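Flap endonuclease 1 (Desulfurococcus amylolyticus, PDB 3ORY) probably cleaves single-stranded 5' flaps from branched DNA during replication and repair. Local coordinates at residues Y43-Y47 against L141-V146; K101-E106 against L247-P253. All blocks are in the same frame, centred on the assembly; numbering follows the deposited sequence.

Contact 1 (Y43-Y47 against L141-V146); sequences YNALY and LTEEMV
L141 packs its branched side chain against Y43, L46 and Y47, and the packing is tightest where it meets the last of these. Its CB lies 3.4 Å from CZ of Y47, and the phenol oxygen just beyond accepts a weak, long bond from the backbone N of L141 (N to OH 3.5 Å). The leucine shape suits the spot because its two methyls serve different neighbours. With CG anti to the backbone N (chi1 -179°) and the chain bent at the next bond, CD1 reaches CB of L46 at 4.0 Å, whereas CD2 settles against the rings of both Y43 and Y47. One turn into its helix, V146 continues the apolar surface: its CG2 presses on CE1 of Y43 at 3.6 Å, and a beta-branched valine, short and broad, fits beside that ring. The contact joins two helices that flank the sheet of the PIN-like nuclease fold, helix 42-52 and the start of helix 143-156; L46 and V146 also touch F93 of strand 88-93. The second helix opens with a capping box. T142, a residue well able to cap, takes the amide of M145 on its hydroxyl (N to OG1 3.2 Å), and its own N gives a weak hydrogen bond to SD of M145, which completes the box. This capping end is the looser side, where T142 and E143 are partly exposed. The E143 carboxylate stops 4.2 Å from the Y43 hydroxyl, measured from OE1 to OH, and its plane stands 66° from the phenol ring. That hydroxyl is instead bonded to the carbonyl O of K96, which fixes the ring at its far end, while E143 has a weak, long ion pair with R147.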
ATOM      1  N   TYR A  43      -4.910  -2.306   3.966  1.00 22.50           N
ATOM      2  CA  TYR A  43      -3.775  -3.099   4.473  1.00 22.36           C
ATOM      3  C   TYR A  43      -2.452  -2.526   3.987  1.00 21.96           C
ATOM      4  O   TYR A  43      -1.502  -2.433   4.762  1.00 21.87           O
ATOM      5  CB  TYR A  43      -3.899  -4.596   4.093  1.00 21.85           C
ATOM      6  CG  TYR A  43      -4.981  -5.365   4.836  1.00 22.44           C
ATOM      7  CD1 TYR A  43      -5.930  -4.708   5.622  1.00 23.03           C
ATOM      8  CD2 TYR A  43      -5.076  -6.755   4.722  1.00 22.41           C
ATOM      9  CE1 TYR A  43      -6.937  -5.421   6.285  1.00 22.30           C
ATOM     10  CE2 TYR A  43      -6.076  -7.476   5.390  1.00 21.44           C
ATOM     11  CZ  TYR A  43      -6.999  -6.799   6.162  1.00 22.14           C
ATOM     12  OH  TYR A  43      -8.002  -7.488   6.813  1.00 21.84           O
ATOM     13  N   ASN A  44      -2.384  -2.135   2.713  1.00 22.44           N
ATOM     14  CA  ASN A  44      -1.127  -1.619   2.182  1.00 23.17           C
ATOM     15  C   ASN A  44      -0.713  -0.343   2.903  1.00 23.27           C
ATOM     16  O   ASN A  44       0.457  -0.183   3.256  1.00 23.58           O
ATOM     17  CB  ASN A  44      -1.189  -1.369   0.671  1.00 23.43           C
ATOM     18  CG  ASN A  44       0.174  -1.329   0.046  1.00 25.50           C
ATOM     19  OD1 ASN A  44       0.693  -2.364  -0.411  1.00 29.10           O
ATOM     20  ND2 ASN A  44       0.787  -0.148   0.030  1.00 24.34           N
ATOM     21  N   ALA A  45      -1.669   0.560   3.118  1.00 23.12           N
ATOM     22  CA  ALA A  45      -1.392   1.789   3.861  1.00 23.83           C
ATOM     23  C   ALA A  45      -0.908   1.489   5.271  1.00 24.00           C
ATOM     24  O   ALA A  45       0.055   2.086   5.727  1.00 24.49           O
ATOM     25  CB  ALA A  45      -2.629   2.725   3.889  1.00 23.95           C
ATOM     26  N   LEU A  46      -1.568   0.562   5.962  1.00 23.74           N
ATOM     27  CA  LEU A  46      -1.175   0.251   7.337  1.00 23.97           C
ATOM     28  C   LEU A  46       0.231  -0.335   7.389  1.00 24.43           C
ATOM     29  O   LEU A  46       0.993  -0.029   8.299  1.00 25.32           O
ATOM     30  CB  LEU A  46      -2.200  -0.685   8.019  1.00 23.32           C
ATOM     31  CG  LEU A  46      -3.607  -0.090   8.183  1.00 23.79           C
ATOM     32  CD1 LEU A  46      -4.580  -1.087   8.842  1.00 22.79           C
ATOM     33  CD2 LEU A  46      -3.580   1.210   8.968  1.00 24.87           C
ATOM     34  N   TYR A  47       0.573  -1.165   6.404  1.00 24.42           N
ATOM     35  CA  TYR A  47       1.930  -1.682   6.269  1.00 24.86           C
ATOM     36  C   TYR A  47       2.959  -0.578   6.016  1.00 25.66           C
ATOM     37  O   TYR A  47       4.069  -0.619   6.576  1.00 25.54           O
ATOM     38  CB  TYR A  47       2.002  -2.775   5.183  1.00 25.18           C
ATOM     39  CG  TYR A  47       1.736  -4.156   5.750  1.00 26.76           C
ATOM     40  CD1 TYR A  47       2.549  -4.676   6.767  1.00 29.03           C
ATOM     41  CD2 TYR A  47       0.667  -4.927   5.305  1.00 29.26           C
ATOM     42  CE1 TYR A  47       2.319  -5.931   7.305  1.00 30.41           C
ATOM     43  CE2 TYR A  47       0.416  -6.205   5.854  1.00 28.83           C
ATOM     44  CZ  TYR A  47       1.251  -6.687   6.844  1.00 30.92           C
ATOM     45  OH  TYR A  47       1.032  -7.923   7.400  1.00 33.28           O
ATOM     46  N   LEU A 141       1.020  -6.968  10.765  1.00 29.16           N
ATOM     47  CA  LEU A 141      -0.323  -6.383  10.840  1.00 27.03           C
ATOM     48  C   LEU A 141      -1.290  -7.448  11.340  1.00 26.60           C
ATOM     49  O   LEU A 141      -1.411  -8.506  10.731  1.00 25.57           O
ATOM     50  CB  LEU A 141      -0.774  -5.858   9.470  1.00 26.81           C
ATOM     51  CG  LEU A 141      -2.162  -5.201   9.413  1.00 24.97           C
ATOM     52  CD1 LEU A 141      -2.193  -3.945  10.299  1.00 23.22           C
ATOM     53  CD2 LEU A 141      -2.529  -4.871   7.971  1.00 23.94           C
ATOM     54  N   THR A 142      -1.980  -7.165  12.442  1.00 26.22           N
ATOM     55  CA  THR A 142      -2.941  -8.113  13.007  1.00 26.50           C
ATOM     56  C   THR A 142      -4.376  -7.630  12.814  1.00 26.58           C
ATOM     57  O   THR A 142      -4.619  -6.456  12.537  1.00 26.60           O
ATOM     58  CB  THR A 142      -2.737  -8.312  14.513  1.00 26.53           C
ATOM     59  OG1 THR A 142      -3.220  -7.152  15.195  1.00 26.53           O
ATOM     60  CG2 THR A 142      -1.255  -8.557  14.859  1.00 27.74           C
ATOM     61  N   GLU A 143      -5.318  -8.549  12.975  1.00 27.24           N
ATOM     62  CA  GLU A 143      -6.740  -8.228  12.905  1.00 28.00           C
ATOM     63  C   GLU A 143      -7.158  -7.147  13.924  1.00 28.42           C
ATOM     64  O   GLU A 143      -7.948  -6.268  13.598  1.00 28.13           O
ATOM     65  CB  GLU A 143      -7.572  -9.524  13.032  1.00 28.48           C
ATOM     66  CG  GLU A 143      -9.105  -9.349  13.026  1.00 30.14           C
ATOM     67  CD  GLU A 143      -9.652  -8.638  11.787  1.00 31.17           C
ATOM     68  OE1 GLU A 143      -8.984  -8.607  10.714  1.00 30.19           O
ATOM     69  OE2 GLU A 143     -10.772  -8.091  11.905  1.00 32.80           O
ATOM     70  N   GLU A 144      -6.610  -7.196  15.142  1.00 28.67           N
ATOM     71  CA  GLU A 144      -6.889  -6.164  16.151  1.00 29.70           C
ATOM     72  C   GLU A 144      -6.432  -4.772  15.691  1.00 28.88           C
ATOM     73  O   GLU A 144      -7.142  -3.781  15.904  1.00 28.45           O
ATOM     74  CB  GLU A 144      -6.271  -6.525  17.525  1.00 30.83           C
ATOM     75  CG  GLU A 144      -6.311  -5.381  18.570  1.00 35.86           C
ATOM     76  CD  GLU A 144      -5.735  -5.766  19.944  1.00 42.23           C
ATOM     77  OE1 GLU A 144      -4.957  -6.741  20.042  1.00 45.69           O
ATOM     78  OE2 GLU A 144      -6.061  -5.084  20.940  1.00 45.72           O
ATOM     79  N   MET A 145      -5.268  -4.692  15.047  1.00 28.05           N
ATOM     80  CA  MET A 145      -4.783  -3.415  14.514  1.00 27.63           C
ATOM     81  C   MET A 145      -5.694  -2.893  13.389  1.00 27.14           C
ATOM     82  O   MET A 145      -5.935  -1.686  13.286  1.00 26.50           O
ATOM     83  CB  MET A 145      -3.345  -3.538  14.025  1.00 27.97           C
ATOM     84  CG  MET A 145      -2.346  -3.845  15.149  1.00 30.62           C
ATOM     85  SD  MET A 145      -0.829  -4.646  14.560  1.00 37.50           S
ATOM     86  CE  MET A 145      -0.154  -3.353  13.559  1.00 31.27           C
ATOM     87  N   VAL A 146      -6.211  -3.815  12.571  1.00 25.90           N
ATOM     88  CA  VAL A 146      -7.174  -3.461  11.522  1.00 25.49           C
ATOM     89  C   VAL A 146      -8.473  -2.926  12.147  1.00 26.07           C
ATOM     90  O   VAL A 146      -9.002  -1.897  11.722  1.00 25.53           O
ATOM     91  CB  VAL A 146      -7.443  -4.656  10.565  1.00 24.89           C
ATOM     92  CG1 VAL A 146      -8.603  -4.347   9.599  1.00 22.11           C
ATOM     93  CG2 VAL A 146      -6.159  -5.007   9.785  1.00 23.65           C
TER

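Contact 2 (K101-E106 against L247-P253); sequences KAREIE and LGTDYNP
R103 and D250 join the foot of the long helix 102-125 to the loop that connects helices 237-247 and 261-271, consistent with the helix-two-turn-helix region of the family. Polar bonds carry most of this junction. The D250 carboxylate sits at the N-terminal end of the helix, where aspartate is well suited to accept from the amides of a first helical turn: its OD1 takes the backbone N of R103 at 2.9 Å, nearly along the C-O bond, and also a water that in turn accepts from the N of E104. The other oxygen, OD2, receives NZ of K101 at 2.9 Å in a salt bridge on its syn side. K101 can get there because its chain folds twice, at chi2 and chi3, and the same ammonium is shared with D94. Carbonyls collect round the R103 guanidinium. Its NH2 gives a short bond to P253 O (2.7 Å), which lies almost in the guanidinium plane, and a weak one to L247 O; a second water links NH1 to that same L247 carbonyl. G248 O lies over one face, 3.1 Å above the plane, while NE turns to G12 O. Having no side chain, G248 leaves room for NH2 and tolerates its positive phi of 121°. The E106 carboxylate faces the guanidinium by charge alone, OE1 well out of its plane. Apolar packing centres on P253, whose CB meets CB of E106 and whose CG lies 3.8 Å from CB of A102, a small methyl that lets the loop come close. Within the loop, a type I turn from T249 to N252 is braced by the T249 hydroxyl, which accepts from Y251 N in an ST turn and donates to N252 OD1 (OG1 to OD1 2.7 Å).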
ATOM      1  N   LYS A 101      -3.499 -13.388   4.656  1.00 24.61           N
ATOM      2  CA  LYS A 101      -3.151 -12.847   3.348  1.00 24.24           C
ATOM      3  C   LYS A 101      -1.823 -13.457   2.920  1.00 24.88           C
ATOM      4  O   LYS A 101      -0.756 -13.025   3.381  1.00 25.07           O
ATOM      5  CB  LYS A 101      -3.031 -11.323   3.428  1.00 24.17           C
ATOM      6  CG  LYS A 101      -4.377 -10.603   3.639  1.00 24.65           C
ATOM      7  CD  LYS A 101      -5.221 -10.715   2.375  1.00 27.06           C
ATOM      8  CE  LYS A 101      -4.715  -9.792   1.277  1.00 29.00           C
ATOM      9  NZ  LYS A 101      -5.479 -10.086   0.023  1.00 32.54           N
ATOM     10  N   ALA A 102      -1.881 -14.452   2.042  1.00 24.50           N
ATOM     11  CA  ALA A 102      -0.705 -15.280   1.766  1.00 25.41           C
ATOM     12  C   ALA A 102       0.459 -14.513   1.124  1.00 25.45           C
ATOM     13  O   ALA A 102       1.610 -14.715   1.498  1.00 24.86           O
ATOM     14  CB  ALA A 102      -1.087 -16.505   0.934  1.00 25.94           C
ATOM     15  N   ARG A 103       0.164 -13.628   0.176  1.00 25.08           N
ATOM     16  CA  ARG A 103       1.234 -12.868  -0.453  1.00 25.60           C
ATOM     17  C   ARG A 103       1.878 -11.873   0.532  1.00 25.67           C
ATOM     18  O   ARG A 103       3.105 -11.775   0.593  1.00 25.93           O
ATOM     19  CB  ARG A 103       0.779 -12.191  -1.755  1.00 25.35           C
ATOM     20  CG  ARG A 103       1.856 -11.304  -2.425  1.00 26.00           C
ATOM     21  CD  ARG A 103       3.070 -12.111  -2.925  1.00 26.63           C
ATOM     22  NE  ARG A 103       3.941 -11.282  -3.755  1.00 26.99           N
ATOM     23  CZ  ARG A 103       4.996 -11.724  -4.437  1.00 27.41           C
ATOM     24  NH1 ARG A 103       5.709 -10.876  -5.183  1.00 28.05           N
ATOM     25  NH2 ARG A 103       5.337 -13.001  -4.389  1.00 26.41           N
ATOM     26  N   GLU A 104       1.066 -11.160   1.313  1.00 25.36           N
ATOM     27  CA  GLU A 104       1.620 -10.217   2.292  1.00 26.15           C
ATOM     28  C   GLU A 104       2.544 -10.934   3.261  1.00 26.31           C
ATOM     29  O   GLU A 104       3.578 -10.399   3.649  1.00 26.56           O
ATOM     30  CB  GLU A 104       0.525  -9.502   3.095  1.00 25.67           C
ATOM     31  CG  GLU A 104      -0.259  -8.469   2.316  1.00 27.30           C
ATOM     32  CD  GLU A 104      -1.403  -7.875   3.135  1.00 29.59           C
ATOM     33  OE1 GLU A 104      -1.639  -8.309   4.296  1.00 31.72           O
ATOM     34  OE2 GLU A 104      -2.076  -6.977   2.610  1.00 31.51           O
ATOM     35  N   ILE A 105       2.163 -12.144   3.661  1.00 27.03           N
ATOM     36  CA  ILE A 105       2.969 -12.896   4.633  1.00 28.20           C
ATOM     37  C   ILE A 105       4.280 -13.356   4.001  1.00 28.23           C
ATOM     38  O   ILE A 105       5.339 -13.297   4.634  1.00 28.37           O
ATOM     39  CB  ILE A 105       2.188 -14.084   5.220  1.00 28.64           C
ATOM     40  CG1 ILE A 105       1.081 -13.566   6.152  1.00 30.90           C
ATOM     41  CG2 ILE A 105       3.137 -15.064   5.954  1.00 29.92           C
ATOM     42  CD1 ILE A 105      -0.022 -14.551   6.354  1.00 35.30           C
ATOM     43  N   GLU A 106       4.204 -13.816   2.752  1.00 27.96           N
ATOM     44  CA  GLU A 106       5.396 -14.214   2.009  1.00 28.98           C
ATOM     45  C   GLU A 106       6.338 -13.020   1.776  1.00 29.25           C
ATOM     46  O   GLU A 106       7.571 -13.166   1.865  1.00 29.20           O
ATOM     47  CB  GLU A 106       5.011 -14.870   0.675  1.00 29.08           C
ATOM     48  CG  GLU A 106       6.210 -15.376  -0.154  1.00 30.24           C
ATOM     49  CD  GLU A 106       6.849 -14.296  -1.018  1.00 32.93           C
ATOM     50  OE1 GLU A 106       6.231 -13.230  -1.219  1.00 33.31           O
ATOM     51  OE2 GLU A 106       7.975 -14.512  -1.520  1.00 35.55           O
ATOM     52  N   LEU A 247       5.405 -13.407 -10.801  1.00 28.27           N
ATOM     53  CA  LEU A 247       6.013 -12.798  -9.622  1.00 28.94           C
ATOM     54  C   LEU A 247       5.443 -13.361  -8.311  1.00 28.22           C
ATOM     55  O   LEU A 247       6.166 -13.475  -7.308  1.00 28.86           O
ATOM     56  CB  LEU A 247       5.881 -11.271  -9.687  1.00 28.34           C
ATOM     57  CG  LEU A 247       6.560 -10.597 -10.889  1.00 30.50           C
ATOM     58  CD1 LEU A 247       6.359  -9.080 -10.804  1.00 31.56           C
ATOM     59  CD2 LEU A 247       8.050 -10.941 -10.946  1.00 31.11           C
ATOM     60  N   GLY A 248       4.164 -13.720  -8.327  1.00 27.32           N
ATOM     61  CA  GLY A 248       3.525 -14.341  -7.177  1.00 26.73           C
ATOM     62  C   GLY A 248       2.329 -13.579  -6.632  1.00 26.25           C
ATOM     63  O   GLY A 248       2.427 -12.388  -6.337  1.00 26.77           O
ATOM     64  N   THR A 249       1.198 -14.277  -6.491  1.00 25.65           N
ATOM     65  CA  THR A 249      -0.051 -13.692  -5.985  1.00 24.74           C
ATOM     66  C   THR A 249      -0.479 -14.423  -4.714  1.00 24.75           C
ATOM     67  O   THR A 249       0.196 -15.359  -4.284  1.00 24.20           O
ATOM     68  CB  THR A 249      -1.185 -13.823  -7.026  1.00 24.82           C
ATOM     69  OG1 THR A 249      -1.532 -15.206  -7.167  1.00 24.57           O
ATOM     70  CG2 THR A 249      -0.742 -13.278  -8.403  1.00 24.67           C
ATOM     71  N   ASP A 250      -1.604 -14.021  -4.116  1.00 24.60           N
ATOM     72  CA  ASP A 250      -2.165 -14.771  -2.984  1.00 25.09           C
ATOM     73  C   ASP A 250      -2.374 -16.246  -3.314  1.00 25.37           C
ATOM     74  O   ASP A 250      -2.320 -17.101  -2.429  1.00 25.36           O
ATOM     75  CB  ASP A 250      -3.524 -14.184  -2.554  1.00 24.93           C
ATOM     76  CG  ASP A 250      -3.386 -12.947  -1.697  1.00 26.40           C
ATOM     77  OD1 ASP A 250      -2.359 -12.797  -0.977  1.00 28.00           O
ATOM     78  OD2 ASP A 250      -4.330 -12.129  -1.715  1.00 28.01           O
ATOM     79  N   TYR A 251      -2.607 -16.543  -4.592  1.00 25.10           N
ATOM     80  CA  TYR A 251      -2.910 -17.912  -5.028  1.00 25.83           C
ATOM     81  C   TYR A 251      -1.653 -18.732  -5.353  1.00 26.28           C
ATOM     82  O   TYR A 251      -1.740 -19.922  -5.639  1.00 26.49           O
ATOM     83  CB  TYR A 251      -3.875 -17.868  -6.223  1.00 25.44           C
ATOM     84  CG  TYR A 251      -5.112 -17.086  -5.867  1.00 25.37           C
ATOM     85  CD1 TYR A 251      -6.104 -17.650  -5.069  1.00 26.97           C
ATOM     86  CD2 TYR A 251      -5.248 -15.756  -6.256  1.00 25.94           C
ATOM     87  CE1 TYR A 251      -7.228 -16.914  -4.681  1.00 28.47           C
ATOM     88  CE2 TYR A 251      -6.366 -15.013  -5.889  1.00 26.88           C
ATOM     89  CZ  TYR A 251      -7.350 -15.599  -5.105  1.00 27.41           C
ATOM     90  OH  TYR A 251      -8.449 -14.879  -4.746  1.00 28.90           O
ATOM     91  N   ASN A 252      -0.499 -18.071  -5.331  1.00 26.54           N
ATOM     92  CA  ASN A 252       0.804 -18.709  -5.563  1.00 27.25           C
ATOM     93  C   ASN A 252       1.888 -17.772  -5.015  1.00 27.42           C
ATOM     94  O   ASN A 252       2.622 -17.165  -5.777  1.00 26.98           O
ATOM     95  CB  ASN A 252       1.019 -19.071  -7.058  1.00 26.55           C
ATOM     96  CG  ASN A 252       1.229 -17.848  -7.967  1.00 26.76           C
ATOM     97  OD1 ASN A 252       0.486 -16.848  -7.903  1.00 25.24           O
ATOM     98  ND2 ASN A 252       2.242 -17.939  -8.843  1.00 22.88           N
ATOM     99  N   PRO A 253       1.957 -17.637  -3.672  1.00 28.52           N
ATOM    100  CA  PRO A 253       2.718 -16.551  -3.025  1.00 29.06           C
ATOM    101  C   PRO A 253       4.223 -16.495  -3.320  1.00 30.12           C
ATOM    102  O   PRO A 253       4.821 -15.412  -3.269  1.00 29.94           O
ATOM    103  CB  PRO A 253       2.470 -16.758  -1.519  1.00 29.21           C
ATOM    104  CG  PRO A 253       1.620 -17.954  -1.368  1.00 29.42           C
ATOM    105  CD  PRO A 253       1.224 -18.487  -2.708  1.00 28.50           C
TER
HETATM  106  O   HOH W   1       8.379 -11.758  -6.537  1.00 41.01           O
HETATM  107  O   HOH W   2      -1.672 -10.657   0.310  1.00 29.30           O

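How the contacts relate
Contact 1 is largely buried and lies nearer the centre of the chain; contact 2, partly buried, is farther out, and their centres are about 16 Å apart. Hydrocarbon and aromatic surface dominates the first, which packs helices beside the sheet, whereas the second relies on charges, carbonyls and waters to hold a helix end to an irregular loop. No helix is common to both, yet they touch: helix 102-125, part of contact 2, meets the tyrosines of contact 1 through E104, with OE1 3.3 Å from Y47 CE2, and K101 CG packs on Y43 CE2. Their segments interleave along the sequence, 101-106 falling between 43-47 and 141-146.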